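Local coordinates for protein octenoyl-CoA reductase/carboxylase (Streptomyces sp., PDB 4A0S) that probably catalyses the NADPH-dependent reductive carboxylation of 2-octenoyl-CoA, which supplies an extender unit for cinnabaramide polyketide biosynthesis, at residues D346-Y349 and L350-K353; R287-E290 and T291-L295; T89-F92 and L93-A97. All blocks are in the same frame, centred on the assembly; numbering follows the deposited sequence.

Contact 1 (D346-Y349 and L350-K353). With CO8 (octanoyl-coenzyme A), chain L.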
loop_
_atom_site.group_PDB
_atom_site.type_symbol
_atom_site.label_atom_id
_atom_site.label_comp_id
_atom_site.label_asym_id
_atom_site.label_seq_id
_atom_site.Cartn_x
_atom_site.Cartn_y
_atom_site.Cartn_z
ATOM N N ASP A 346 -26.055 -3.610 -1.409
ATOM C CA ASP A 346 -26.447 -2.227 -1.343
ATOM C C ASP A 346 -25.159 -1.404 -1.368
ATOM O O ASP A 346 -24.352 -1.449 -0.439
ATOM C CB ASP A 346 -27.246 -2.003 -0.059
ATOM C CG ASP A 346 -27.846 -0.616 0.036
ATOM O OD1 ASP A 346 -27.274 0.354 -0.500
ATOM O OD2 ASP A 346 -28.906 -0.503 0.678
ATOM N N ASN A 347 -24.970 -0.670 -2.450
ATOM C CA ASN A 347 -23.732 0.069 -2.648
ATOM C C ASN A 347 -23.584 1.235 -1.696
ATOM O O ASN A 347 -22.478 1.716 -1.475
ATOM C CB ASN A 347 -23.590 0.556 -4.087
ATOM C CG ASN A 347 -22.169 1.036 -4.397
ATOM O OD1 ASN A 347 -21.182 0.379 -4.041
ATOM N ND2 ASN A 347 -22.065 2.183 -5.045
ATOM N N ARG A 348 -24.686 1.683 -1.120
ATOM C CA ARG A 348 -24.604 2.742 -0.125
ATOM C C ARG A 348 -23.666 2.341 1.006
ATOM O O ARG A 348 -22.834 3.128 1.433
ATOM C CB ARG A 348 -25.977 3.116 0.414
ATOM C CG ARG A 348 -26.795 3.882 -0.602
ATOM C CD ARG A 348 -28.203 4.066 -0.110
ATOM N NE ARG A 348 -28.741 2.814 0.422
ATOM C CZ ARG A 348 -29.816 2.731 1.202
ATOM N NH1 ARG A 348 -30.479 3.828 1.542
ATOM N NH2 ARG A 348 -30.223 1.546 1.646
ATOM N N TYR A 349 -23.775 1.101 1.453
ATOM C CA TYR A 349 -22.895 0.622 2.507
ATOM C C TYR A 349 -21.457 0.573 2.032
ATOM O O TYR A 349 -20.535 0.800 2.811
ATOM C CB TYR A 349 -23.391 -0.713 3.062
ATOM C CG TYR A 349 -24.709 -0.516 3.760
ATOM C CD1 TYR A 349 -24.760 -0.099 5.081
ATOM C CD2 TYR A 349 -25.916 -0.679 3.068
ATOM C CE1 TYR A 349 -25.979 0.120 5.721
ATOM C CE2 TYR A 349 -27.132 -0.464 3.688
ATOM C CZ TYR A 349 -27.159 -0.066 5.017
ATOM O OH TYR A 349 -28.363 0.145 5.632
ATOM N N LEU A 350 -21.262 0.342 0.744
ATOM C CA LEU A 350 -19.912 0.276 0.235
ATOM C C LEU A 350 -19.257 1.654 0.141
ATOM O O LEU A 350 -18.198 1.879 0.728
ATOM C CB LEU A 350 -19.872 -0.411 -1.118
ATOM C CG LEU A 350 -18.444 -0.823 -1.454
ATOM C CD1 LEU A 350 -18.092 -2.069 -0.641
ATOM C CD2 LEU A 350 -18.376 -1.123 -2.906
ATOM N N TRP A 351 -19.868 2.571 -0.602
ATOM C CA TRP A 351 -19.213 3.857 -0.832
ATOM C C TRP A 351 -19.354 4.803 0.355
ATOM O O TRP A 351 -18.397 5.472 0.728
ATOM C CB TRP A 351 -19.687 4.517 -2.125
ATOM C CG TRP A 351 -20.722 5.597 -1.939
ATOM C CD1 TRP A 351 -20.529 6.848 -1.398
ATOM C CD2 TRP A 351 -22.098 5.531 -2.301
ATOM N NE1 TRP A 351 -21.707 7.547 -1.387
ATOM C CE2 TRP A 351 -22.684 6.769 -1.945
ATOM C CE3 TRP A 351 -22.898 4.551 -2.904
ATOM C CZ2 TRP A 351 -24.032 7.045 -2.167
ATOM C CZ3 TRP A 351 -24.235 4.835 -3.131
ATOM C CH2 TRP A 351 -24.790 6.069 -2.755
ATOM N N MET A 352 -20.537 4.850 0.961
ATOM C CA MET A 352 -20.757 5.795 2.056
ATOM C C MET A 352 -19.847 5.492 3.235
ATOM O O MET A 352 -19.419 6.384 3.955
ATOM C CB MET A 352 -22.205 5.761 2.525
ATOM C CG MET A 352 -23.158 6.496 1.632
ATOM S SD MET A 352 -22.946 8.288 1.781
ATOM C CE MET A 352 -23.583 8.642 3.427
ATOM N N LYS A 353 -19.562 4.222 3.430
ATOM C CA LYS A 353 -18.721 3.827 4.539
ATOM C C LYS A 353 -17.322 3.450 4.064
ATOM O O LYS A 353 -16.514 2.927 4.825
ATOM C CB LYS A 353 -19.437 2.755 5.354
ATOM C CG LYS A 353 -20.496 3.423 6.240
ATOM C CD LYS A 353 -21.706 2.561 6.499
ATOM C CE LYS A 353 -22.753 3.348 7.266
ATOM N NZ LYS A 353 -24.104 2.757 7.073
HETATM N N1A CO8 L . -38.980 9.857 6.843
HETATM C C2A CO8 L . -38.403 9.889 8.042
HETATM N N3A CO8 L . -37.438 9.035 8.373
HETATM C C4A CO8 L . -37.016 8.105 7.493
HETATM C C5A CO8 L . -37.598 8.044 6.231
HETATM C C6A CO8 L . -38.608 8.953 5.916
HETATM N N6A CO8 L . -39.194 8.937 4.720
HETATM N N7A CO8 L . -37.011 7.052 5.564
HETATM C C8A CO8 L . -36.097 6.510 6.369
HETATM N N9A CO8 L . -36.099 7.141 7.552
HETATM C C1B CO8 L . -35.198 6.838 8.724
HETATM C C2B CO8 L . -35.472 5.525 9.474
HETATM O O2B CO8 L . -35.321 5.744 10.886
HETATM C C3B CO8 L . -34.382 4.585 8.954
HETATM O O3B CO8 L . -33.971 3.665 9.970
HETATM P P3B CO8 L . -34.171 2.071 9.769
HETATM O O7A CO8 L . -35.752 1.888 9.458
HETATM O O8A CO8 L . -33.384 1.686 8.407
HETATM O O9A CO8 L . -33.695 1.315 10.952
HETATM C C4B CO8 L . -33.225 5.532 8.693
HETATM O O4B CO8 L . -33.846 6.728 8.162
HETATM C C5B CO8 L . -32.224 4.880 7.709
HETATM O O5B CO8 L . -30.987 5.631 7.614
HETATM P P1A CO8 L . -29.792 5.505 8.733
HETATM O O1A CO8 L . -28.536 6.349 8.126
HETATM O O2A CO8 L . -30.208 5.984 10.079
HETATM O O3A CO8 L . -29.333 3.930 8.812
HETATM P P2A CO8 L . -27.939 3.332 8.194
HETATM O O4A CO8 L . -28.188 1.742 8.158
HETATM O O5A CO8 L . -26.677 3.698 8.916
HETATM O O6A CO8 L . -27.899 3.770 6.638
HETATM C CBP CO8 L . -26.969 4.725 4.602
HETATM C CCP CO8 L . -26.681 4.199 6.011
HETATM C CDP CO8 L . -27.540 3.559 3.780
HETATM C CEP CO8 L . -25.637 5.201 4.001
HETATM C CAP CO8 L . -28.003 5.883 4.720
HETATM O OAP CO8 L . -27.567 6.843 5.702
HETATM C C9P CO8 L . -28.194 6.628 3.395
HETATM O O9P CO8 L . -28.800 6.119 2.444
HETATM N N8P CO8 L . -27.633 7.837 3.401
HETATM C C7P CO8 L . -27.624 8.728 2.245
HETATM C C6P CO8 L . -26.647 8.153 1.216
HETATM C C5P CO8 L . -27.101 8.578 -0.177
HETATM O O5P CO8 L . -27.942 7.925 -0.800
HETATM N N4P CO8 L . -26.560 9.709 -0.627
HETATM C C3P CO8 L . -25.567 10.480 0.136
HETATM C C2P CO8 L . -24.948 11.500 -0.802
HETATM S S1P CO8 L . -23.628 10.786 -1.866
HETATM C "C1'" CO8 L . -22.980 12.310 -2.334
HETATM O "O1'" CO8 L . -23.530 12.942 -3.242
HETATM C "C2'" CO8 L . -21.890 12.795 -1.616
HETATM C "C3'" CO8 L . -21.296 14.017 -1.916
HETATM C "C4'" CO8 L . -20.163 14.500 -1.248
HETATM C "C5'" CO8 L . -19.690 13.685 -0.039
HETATM C "C6'" CO8 L . -18.640 14.478 0.762
HETATM C "C7'" CO8 L . -18.461 13.775 2.097
HETATM C "C8'" CO8 L . -17.358 14.454 2.890
#
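Asn347 O takes two backbone donors from the next turn: Trp351 N at 2.9 Å and Leu350 N in a weak bond. This is the short helix 347-352 in the nucleotide-binding half of the enoyl reductase fold, and Asp346 is its N-cap. Asp346 OD1 accepts the capping bond from Arg348 N at 3.0 Å and a second bond from Arg348 NE. Arg348 NH2 reaches Asp346 OD2 at 2.6 Å, completing a side-on salt bridge. With a bend at chi3 (-46°), Arg348 NE and NH2 face Asp346. Both side-chain bonds use syn lone pairs and lie in the guanidinium plane, so the group's rotation is fixed. One of its faces carries the coenzyme methyl CDP, 3.5 Å from Arg348 CZ. Arg348 CA packs over a face of the Trp351 six-membered ring in a CH-pi contact. Trp351 also touches the bound NADP. Asn347 ND2 is hydrogen-bonded to Ser337 and Thr334 of the second subunit. Tyr349 and Lys353 lie side by side and point the same way. Tyr349 OH donates to coenzyme O4A at 3.0 Å, while Lys353 NZ makes a weak bond to O5A of the same phosphate. Near the Trp351 ring plane, CZ2 meets the thioester sulfur S1P at 3.8 Å.

Contact 2 (R287-E290 and T291-L295). With CO8 (octanoyl-coenzyme A), chain L.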
loop_
_atom_site.group_PDB
_atom_site.type_symbol
_atom_site.label_atom_id
_atom_site.label_comp_id
_atom_site.label_asym_id
_atom_site.label_seq_id
_atom_site.Cartn_x
_atom_site.Cartn_y
_atom_site.Cartn_z
ATOM N N ARG A 287 -34.439 -7.307 4.267
ATOM C CA ARG A 287 -34.046 -8.346 5.155
ATOM C C ARG A 287 -32.530 -8.473 5.203
ATOM O O ARG A 287 -31.985 -8.677 6.283
ATOM C CB ARG A 287 -34.647 -9.692 4.736
ATOM C CG ARG A 287 -34.303 -10.836 5.680
ATOM C CD ARG A 287 -35.421 -11.846 5.760
ATOM N NE ARG A 287 -35.347 -12.845 4.699
ATOM C CZ ARG A 287 -34.701 -14.004 4.796
ATOM N NH1 ARG A 287 -34.050 -14.329 5.906
ATOM N NH2 ARG A 287 -34.702 -14.842 3.775
ATOM N N VAL A 288 -31.857 -8.180 4.082
ATOM C CA VAL A 288 -30.395 -8.178 4.084
ATOM C C VAL A 288 -29.899 -7.065 5.001
ATOM O O VAL A 288 -28.994 -7.289 5.802
ATOM C CB VAL A 288 -29.774 -8.089 2.661
ATOM C CG1 VAL A 288 -28.263 -7.924 2.736
ATOM C CG2 VAL A 288 -30.100 -9.336 1.863
ATOM N N VAL A 289 -30.517 -5.887 4.920
ATOM C CA VAL A 289 -30.113 -4.769 5.780
ATOM C C VAL A 289 -30.383 -5.087 7.246
ATOM O O VAL A 289 -29.476 -4.984 8.081
ATOM C CB VAL A 289 -30.767 -3.423 5.362
ATOM C CG1 VAL A 289 -30.508 -2.344 6.403
ATOM C CG2 VAL A 289 -30.227 -2.975 4.004
ATOM N N GLU A 290 -31.615 -5.493 7.554
ATOM C CA GLU A 290 -31.979 -5.864 8.926
ATOM C C GLU A 290 -31.019 -6.920 9.459
ATOM O O GLU A 290 -30.410 -6.733 10.505
ATOM C CB GLU A 290 -33.408 -6.398 9.015
ATOM C CG GLU A 290 -34.501 -5.412 8.679
ATOM C CD GLU A 290 -35.838 -6.102 8.467
ATOM O OE1 GLU A 290 -36.116 -6.530 7.327
ATOM O OE2 GLU A 290 -36.602 -6.239 9.442
ATOM N N THR A 291 -30.889 -8.017 8.716
ATOM C CA THR A 291 -30.028 -9.130 9.099
ATOM C C THR A 291 -28.568 -8.702 9.206
ATOM O O THR A 291 -27.900 -9.042 10.177
ATOM C CB THR A 291 -30.172 -10.319 8.127
ATOM O OG1 THR A 291 -31.540 -10.733 8.089
ATOM C CG2 THR A 291 -29.305 -11.499 8.567
ATOM N N GLY A 292 -28.090 -7.943 8.220
ATOM C CA GLY A 292 -26.739 -7.383 8.260
ATOM C C GLY A 292 -26.534 -6.628 9.554
ATOM O O GLY A 292 -25.528 -6.809 10.244
ATOM N N ARG A 293 -27.517 -5.793 9.884
ATOM C CA ARG A 293 -27.532 -5.054 11.139
ATOM C C ARG A 293 -27.477 -5.975 12.355
ATOM O O ARG A 293 -26.690 -5.737 13.263
ATOM C CB ARG A 293 -28.764 -4.157 11.215
ATOM C CG ARG A 293 -28.670 -2.911 10.371
ATOM C CD ARG A 293 -30.049 -2.368 10.071
ATOM N NE ARG A 293 -30.027 -0.925 9.854
ATOM C CZ ARG A 293 -31.056 -0.224 9.392
ATOM N NH1 ARG A 293 -32.196 -0.832 9.083
ATOM N NH2 ARG A 293 -30.944 1.085 9.234
ATOM N N LYS A 294 -28.316 -7.014 12.371
ATOM C CA LYS A 294 -28.272 -8.018 13.437
ATOM C C LYS A 294 -26.898 -8.667 13.506
ATOM O O LYS A 294 -26.346 -8.863 14.584
ATOM C CB LYS A 294 -29.324 -9.115 13.236
ATOM C CG LYS A 294 -30.773 -8.682 13.428
ATOM C CD LYS A 294 -31.637 -9.882 13.851
ATOM C CE LYS A 294 -32.851 -10.087 12.937
ATOM N NZ LYS A 294 -32.474 -10.707 11.621
ATOM N N LEU A 295 -26.361 -8.997 12.337
ATOM C CA LEU A 295 -25.071 -9.650 12.232
ATOM C C LEU A 295 -23.973 -8.753 12.784
ATOM O O LEU A 295 -23.173 -9.184 13.602
ATOM C CB LEU A 295 -24.794 -10.034 10.782
ATOM C CG LEU A 295 -23.454 -10.707 10.500
ATOM C CD1 LEU A 295 -23.257 -11.944 11.354
ATOM C CD2 LEU A 295 -23.375 -11.039 9.040
HETATM N N1A CO8 L . -38.980 9.857 6.843
HETATM C C2A CO8 L . -38.403 9.889 8.042
HETATM N N3A CO8 L . -37.438 9.035 8.373
HETATM C C4A CO8 L . -37.016 8.105 7.493
HETATM C C5A CO8 L . -37.598 8.044 6.231
HETATM C C6A CO8 L . -38.608 8.953 5.916
HETATM N N6A CO8 L . -39.194 8.937 4.720
HETATM N N7A CO8 L . -37.011 7.052 5.564
HETATM C C8A CO8 L . -36.097 6.510 6.369
HETATM N N9A CO8 L . -36.099 7.141 7.552
HETATM C C1B CO8 L . -35.198 6.838 8.724
HETATM C C2B CO8 L . -35.472 5.525 9.474
HETATM O O2B CO8 L . -35.321 5.744 10.886
HETATM C C3B CO8 L . -34.382 4.585 8.954
HETATM O O3B CO8 L . -33.971 3.665 9.970
HETATM P P3B CO8 L . -34.171 2.071 9.769
HETATM O O7A CO8 L . -35.752 1.888 9.458
HETATM O O8A CO8 L . -33.384 1.686 8.407
HETATM O O9A CO8 L . -33.695 1.315 10.952
HETATM C C4B CO8 L . -33.225 5.532 8.693
HETATM O O4B CO8 L . -33.846 6.728 8.162
HETATM C C5B CO8 L . -32.224 4.880 7.709
HETATM O O5B CO8 L . -30.987 5.631 7.614
HETATM P P1A CO8 L . -29.792 5.505 8.733
HETATM O O1A CO8 L . -28.536 6.349 8.126
HETATM O O2A CO8 L . -30.208 5.984 10.079
HETATM O O3A CO8 L . -29.333 3.930 8.812
HETATM P P2A CO8 L . -27.939 3.332 8.194
HETATM O O4A CO8 L . -28.188 1.742 8.158
HETATM O O5A CO8 L . -26.677 3.698 8.916
HETATM O O6A CO8 L . -27.899 3.770 6.638
HETATM C CBP CO8 L . -26.969 4.725 4.602
HETATM C CCP CO8 L . -26.681 4.199 6.011
HETATM C CDP CO8 L . -27.540 3.559 3.780
HETATM C CEP CO8 L . -25.637 5.201 4.001
HETATM C CAP CO8 L . -28.003 5.883 4.720
HETATM O OAP CO8 L . -27.567 6.843 5.702
HETATM C C9P CO8 L . -28.194 6.628 3.395
HETATM O O9P CO8 L . -28.800 6.119 2.444
HETATM N N8P CO8 L . -27.633 7.837 3.401
HETATM C C7P CO8 L . -27.624 8.728 2.245
HETATM C C6P CO8 L . -26.647 8.153 1.216
HETATM C C5P CO8 L . -27.101 8.578 -0.177
HETATM O O5P CO8 L . -27.942 7.925 -0.800
HETATM N N4P CO8 L . -26.560 9.709 -0.627
HETATM C C3P CO8 L . -25.567 10.480 0.136
HETATM C C2P CO8 L . -24.948 11.500 -0.802
HETATM S S1P CO8 L . -23.628 10.786 -1.866
HETATM C "C1'" CO8 L . -22.980 12.310 -2.334
HETATM O "O1'" CO8 L . -23.530 12.942 -3.242
HETATM C "C2'" CO8 L . -21.890 12.795 -1.616
HETATM C "C3'" CO8 L . -21.296 14.017 -1.916
HETATM C "C4'" CO8 L . -20.163 14.500 -1.248
HETATM C "C5'" CO8 L . -19.690 13.685 -0.039
HETATM C "C6'" CO8 L . -18.640 14.478 0.762
HETATM C "C7'" CO8 L . -18.461 13.775 2.097
HETATM C "C8'" CO8 L . -17.358 14.454 2.890
HETATM O O HOH W 1 -32.576 -13.199 7.972
#
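Thr291 bonds twice to the carbonyl oxygen of Arg287, one turn back. Its backbone N reaches Arg287 O at 2.7 Å. Its hydroxyl OG1 donates to Arg287 O at 2.8 Å, coming from the opposite face of the carbonyl plane. With OG1 beside its own backbone N (chi1 -58°), the hydroxyl is turned back along the helix to that oxygen. OG1 also accepts from a water, which in turn accepts from Arg287 NH1 in the conformer given. The main partner of the Arg287 guanidinium is Asp280, through a salt bridge at NH2.

Glu290 joins the next turn through its backbone. Glu290 O accepts Lys294 N at 2.8 Å. Its side chain extends outward, and its carboxylate lies several ångströms from the charged ends of Lys294 and Arg293 and touches neither. These residues belong to helix 285-303, which lies on the crossover from strand 269-271 to strand 309-312 of the parallel Rossmann sheet. Val288 and Thr291 pack on helix 316-325.

Arg293 runs extended alongside Val289 and points the same way. Val289 CG1 lies over one face of the guanidinium, 3.5 Å from Arg293 NH1. The edge of the group faces the ribose 3'-phosphate of octanoyl-coenzyme A. O8A takes Arg293 NH1 at 2.9 Å and Arg293 NH2 at 2.6 Å, with O8A near the guanidinium plane. Arg293 NH2 adds weak bonds to O4A, at 3.0 Å, and O3A of the pyrophosphate, so one group spans both anionic parts. A leucine here would probably leave O8A without these two donors and the phosphate charge less well balanced. Arg286 is close by and is hydrogen-bonded to the same coenzyme.

Contact 3 (T89-F92 and L93-A97). With CO8 (octanoyl-coenzyme A), chain E.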
loop_
_atom_site.group_PDB
_atom_site.type_symbol
_atom_site.label_atom_id
_atom_site.label_comp_id
_atom_site.label_asym_id
_atom_site.label_seq_id
_atom_site.Cartn_x
_atom_site.Cartn_y
_atom_site.Cartn_z
ATOM N N THR A 89 -14.986 -27.954 -17.287
ATOM C CA THR A 89 -13.540 -27.713 -17.313
ATOM C C THR A 89 -12.920 -27.957 -18.689
ATOM O O THR A 89 -11.909 -27.356 -19.036
ATOM C CB THR A 89 -12.783 -28.561 -16.276
ATOM O OG1 THR A 89 -13.176 -29.931 -16.389
ATOM C CG2 THR A 89 -13.062 -28.068 -14.884
ATOM N N PHE A 90 -13.533 -28.820 -19.485
ATOM C CA PHE A 90 -13.007 -29.053 -20.833
ATOM C C PHE A 90 -12.916 -27.779 -21.670
ATOM O O PHE A 90 -12.006 -27.637 -22.483
ATOM C CB PHE A 90 -13.797 -30.159 -21.508
ATOM C CG PHE A 90 -13.607 -31.478 -20.837
ATOM C CD1 PHE A 90 -12.504 -32.267 -21.145
ATOM C CD2 PHE A 90 -14.475 -31.898 -19.849
ATOM C CE1 PHE A 90 -12.291 -33.462 -20.516
ATOM C CE2 PHE A 90 -14.263 -33.106 -19.198
ATOM C CZ PHE A 90 -13.166 -33.890 -19.542
ATOM N N HIS A 91 -13.821 -26.839 -21.428
ATOM C CA HIS A 91 -13.753 -25.544 -22.091
ATOM C C HIS A 91 -12.458 -24.835 -21.692
ATOM O O HIS A 91 -11.811 -24.203 -22.527
ATOM C CB HIS A 91 -14.969 -24.684 -21.741
ATOM C CG HIS A 91 -14.836 -23.254 -22.170
ATOM N ND1 HIS A 91 -14.933 -22.855 -23.492
ATOM C CD2 HIS A 91 -14.602 -22.129 -21.453
ATOM C CE1 HIS A 91 -14.769 -21.545 -23.566
ATOM N NE2 HIS A 91 -14.566 -21.081 -22.343
ATOM N N PHE A 92 -12.075 -24.958 -20.418
ATOM C CA PHE A 92 -10.828 -24.355 -19.930
ATOM C C PHE A 92 -9.605 -25.042 -20.491
ATOM O O PHE A 92 -8.630 -24.382 -20.871
ATOM C CB PHE A 92 -10.771 -24.329 -18.403
ATOM C CG PHE A 92 -12.012 -23.765 -17.772
ATOM C CD1 PHE A 92 -12.600 -22.604 -18.274
ATOM C CD2 PHE A 92 -12.604 -24.411 -16.700
ATOM C CE1 PHE A 92 -13.765 -22.092 -17.701
ATOM C CE2 PHE A 92 -13.775 -23.906 -16.108
ATOM C CZ PHE A 92 -14.351 -22.754 -16.613
ATOM N N LEU A 93 -9.682 -26.366 -20.566
ATOM C CA LEU A 93 -8.598 -27.164 -21.088
ATOM C C LEU A 93 -8.361 -26.773 -22.534
ATOM O O LEU A 93 -7.218 -26.648 -22.972
ATOM C CB LEU A 93 -8.910 -28.654 -20.951
ATOM C CG LEU A 93 -9.052 -29.183 -19.518
ATOM C CD1 LEU A 93 -9.328 -30.680 -19.529
ATOM C CD2 LEU A 93 -7.820 -28.874 -18.675
ATOM N N LYS A 94 -9.447 -26.541 -23.262
ATOM C CA LYS A 94 -9.342 -26.151 -24.656
ATOM C C LYS A 94 -8.785 -24.741 -24.804
ATOM O O LYS A 94 -7.983 -24.482 -25.695
ATOM C CB LYS A 94 -10.695 -26.299 -25.349
ATOM C CG LYS A 94 -11.082 -27.751 -25.566
ATOM C CD LYS A 94 -12.346 -27.912 -26.399
ATOM C CE LYS A 94 -12.405 -29.323 -27.014
ATOM N NZ LYS A 94 -11.273 -29.645 -27.957
ATOM N N GLN A 95 -9.208 -23.838 -23.928
ATOM C CA GLN A 95 -8.686 -22.480 -23.911
ATOM C C GLN A 95 -7.191 -22.531 -23.605
ATOM O O GLN A 95 -6.396 -21.847 -24.231
ATOM C CB GLN A 95 -9.372 -21.644 -22.829
ATOM C CG GLN A 95 -10.784 -21.160 -23.159
ATOM C CD GLN A 95 -11.312 -20.179 -22.115
ATOM O OE1 GLN A 95 -11.481 -20.531 -20.936
ATOM N NE2 GLN A 95 -11.570 -18.936 -22.543
ATOM N N ASN A 96 -6.845 -23.324 -22.598
ATOM C CA ASN A 96 -5.470 -23.553 -22.211
ATOM C C ASN A 96 -4.683 -24.020 -23.445
ATOM O O ASN A 96 -3.702 -23.385 -23.843
ATOM C CB ASN A 96 -5.456 -24.602 -21.093
ATOM C CG ASN A 96 -4.074 -24.855 -20.511
ATOM O OD1 ASN A 96 -3.041 -24.550 -21.126
ATOM N ND2 ASN A 96 -4.054 -25.436 -19.309
ATOM N N ALA A 97 -5.166 -25.087 -24.082
ATOM C CA ALA A 97 -4.506 -25.674 -25.252
ATOM C C ALA A 97 -4.388 -24.744 -26.458
ATOM O O ALA A 97 -3.532 -24.956 -27.322
ATOM C CB ALA A 97 -5.201 -26.941 -25.653
HETATM N N1A CO8 E . -20.578 -26.236 -22.058
HETATM C C2A CO8 E . -19.538 -25.894 -22.820
HETATM N N3A CO8 E . -19.081 -24.647 -22.843
HETATM C C4A CO8 E . -19.676 -23.704 -22.080
HETATM C C5A CO8 E . -20.760 -24.018 -21.269
HETATM C C6A CO8 E . -21.214 -25.334 -21.272
HETATM N N6A CO8 E . -22.248 -25.688 -20.502
HETATM N N7A CO8 E . -21.135 -22.907 -20.633
HETATM C C8A CO8 E . -20.322 -21.926 -21.029
HETATM N N9A CO8 E . -19.435 -22.411 -21.912
HETATM C C1B CO8 E . -18.341 -21.692 -22.622
HETATM C C2B CO8 E . -18.894 -20.833 -23.763
HETATM O O2B CO8 E . -18.002 -20.892 -24.900
HETATM C C3B CO8 E . -18.876 -19.447 -23.124
HETATM O O3B CO8 E . -18.777 -18.436 -24.117
HETATM P P3B CO8 E . -20.152 -17.656 -24.467
HETATM O O7A CO8 E . -20.320 -17.742 -26.085
HETATM O O8A CO8 E . -21.440 -18.537 -23.943
HETATM O O9A CO8 E . -20.173 -16.288 -23.910
HETATM C C4B CO8 E . -17.627 -19.480 -22.251
HETATM O O4B CO8 E . -17.619 -20.807 -21.707
HETATM C C5B CO8 E . -17.763 -18.581 -21.016
HETATM O O5B CO8 E . -16.611 -18.760 -20.166
HETATM P P1A CO8 E . -15.166 -18.123 -20.613
HETATM O O1A CO8 E . -14.106 -18.520 -19.402
HETATM O O2A CO8 E . -14.638 -18.634 -21.917
HETATM O O3A CO8 E . -15.413 -16.502 -20.751
HETATM P P2A CO8 E . -15.257 -15.330 -19.612
HETATM O O4A CO8 E . -16.432 -14.281 -19.873
HETATM O O5A CO8 E . -13.909 -14.673 -19.585
HETATM O O6A CO8 E . -15.622 -16.020 -18.177
HETATM C CBP CO8 E . -15.335 -16.570 -15.797
HETATM C CCP CO8 E . -14.878 -15.692 -16.987
HETATM C CDP CO8 E . -16.743 -16.080 -15.418
HETATM C CEP CO8 E . -14.387 -16.288 -14.629
HETATM C CAP CO8 E . -15.318 -18.080 -16.212
HETATM O OAP CO8 E . -14.055 -18.500 -16.820
HETATM C C9P CO8 E . -15.728 -19.058 -15.076
HETATM O O9P CO8 E . -16.920 -19.145 -14.756
HETATM N N8P CO8 E . -14.742 -19.799 -14.521
HETATM C C7P CO8 E . -15.008 -20.841 -13.485
HETATM C C6P CO8 E . -14.691 -20.419 -12.023
HETATM C C5P CO8 E . -15.817 -20.945 -11.099
HETATM O O5P CO8 E . -16.969 -20.548 -11.253
HETATM N N4P CO8 E . -15.587 -21.933 -10.237
HETATM C C3P CO8 E . -14.331 -22.476 -9.732
HETATM C C2P CO8 E . -14.374 -22.014 -8.269
HETATM S S1P CO8 E . -12.925 -20.978 -7.838
HETATM C "C1'" CO8 E . -12.026 -22.173 -6.968
HETATM O "O1'" CO8 E . -12.562 -23.124 -6.371
HETATM C "C2'" CO8 E . -10.661 -21.985 -7.027
HETATM C "C3'" CO8 E . -9.759 -22.807 -6.392
HETATM C "C4'" CO8 E . -8.393 -22.514 -6.478
HETATM C "C5'" CO8 E . -7.986 -21.544 -7.577
HETATM C "C6'" CO8 E . -6.442 -21.538 -7.549
HETATM C "C7'" CO8 E . -5.933 -20.424 -8.421
HETATM C "C8'" CO8 E . -4.407 -20.539 -8.478
#
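Leu93 N bonds to Thr89 O at 2.9 Å. The Leu93 side chain lies beside Phe90 and points the same way, with Leu93 CD1 3.9 Å from Phe90 CD1. Both side chains also touch His111 on strand 110-112. Lys94 N continues the helical pattern by donating to Phe90 O. The Lys94 side chain leads away from this turn, and its NZ forms a salt bridge with Asp107.

Gln95 N donates to His91 O. Gln95 CG then sits over one face of the His91 ring in a CH-pi contact, 4.1 Å from the ring centroid. The ribose oxygen O4B of octanoyl-coenzyme A lies over the opposite face, so the imidazole is sandwiched. A first torsion of 169° sends the ring away from the backbone N and toward the ligand. His91 NE2 donates to pyrophosphate oxygen O2A at 2.5 Å, a very short bond. Gln95 NE2 stands 3.1 Å from that oxygen. Gln95 OE1 meets the edge of the Phe92 ring, 3.6 Å from CD1. Phe92 CZ approaches the pantetheine amide N8P at 3.6 Å.

Helix 89-97 belongs to the GroES-like part of the enoyl reductase fold. The same coenzyme is hydrogen-bonded by Tyr349, Arg293 and Arg286 of the second subunit, so the pocket is shared between subunits.

Asn96 N closes the next turn on Phe92 O at 2.7 Å, and Asn96 ND2 is bonded to Glu167 O.

In the fold
All three contacts are helix turns that face octanoyl-coenzyme A. Contacts 1 and 2 share one coenzyme molecule and touch each other, Tyr349 OH lying 3.4 Å from Val289 CG1. Contact 3 meets a different copy; its nearest atoms are about 26 Å from those of contact 1. Both coenzymes sit between the GroES-like half of one subunit and the nucleotide-binding half of another. Contact 1 is buried and also packs on the second subunit, and contact 3 is mostly buried. Contact 2 is partly open, with Glu290 and Lys294 exposed. Contact 2 offers a guanidinium to phosphates, contact 3 an imidazole to the pyrophosphate, and contact 1 reaches from the phosphate to the thioester.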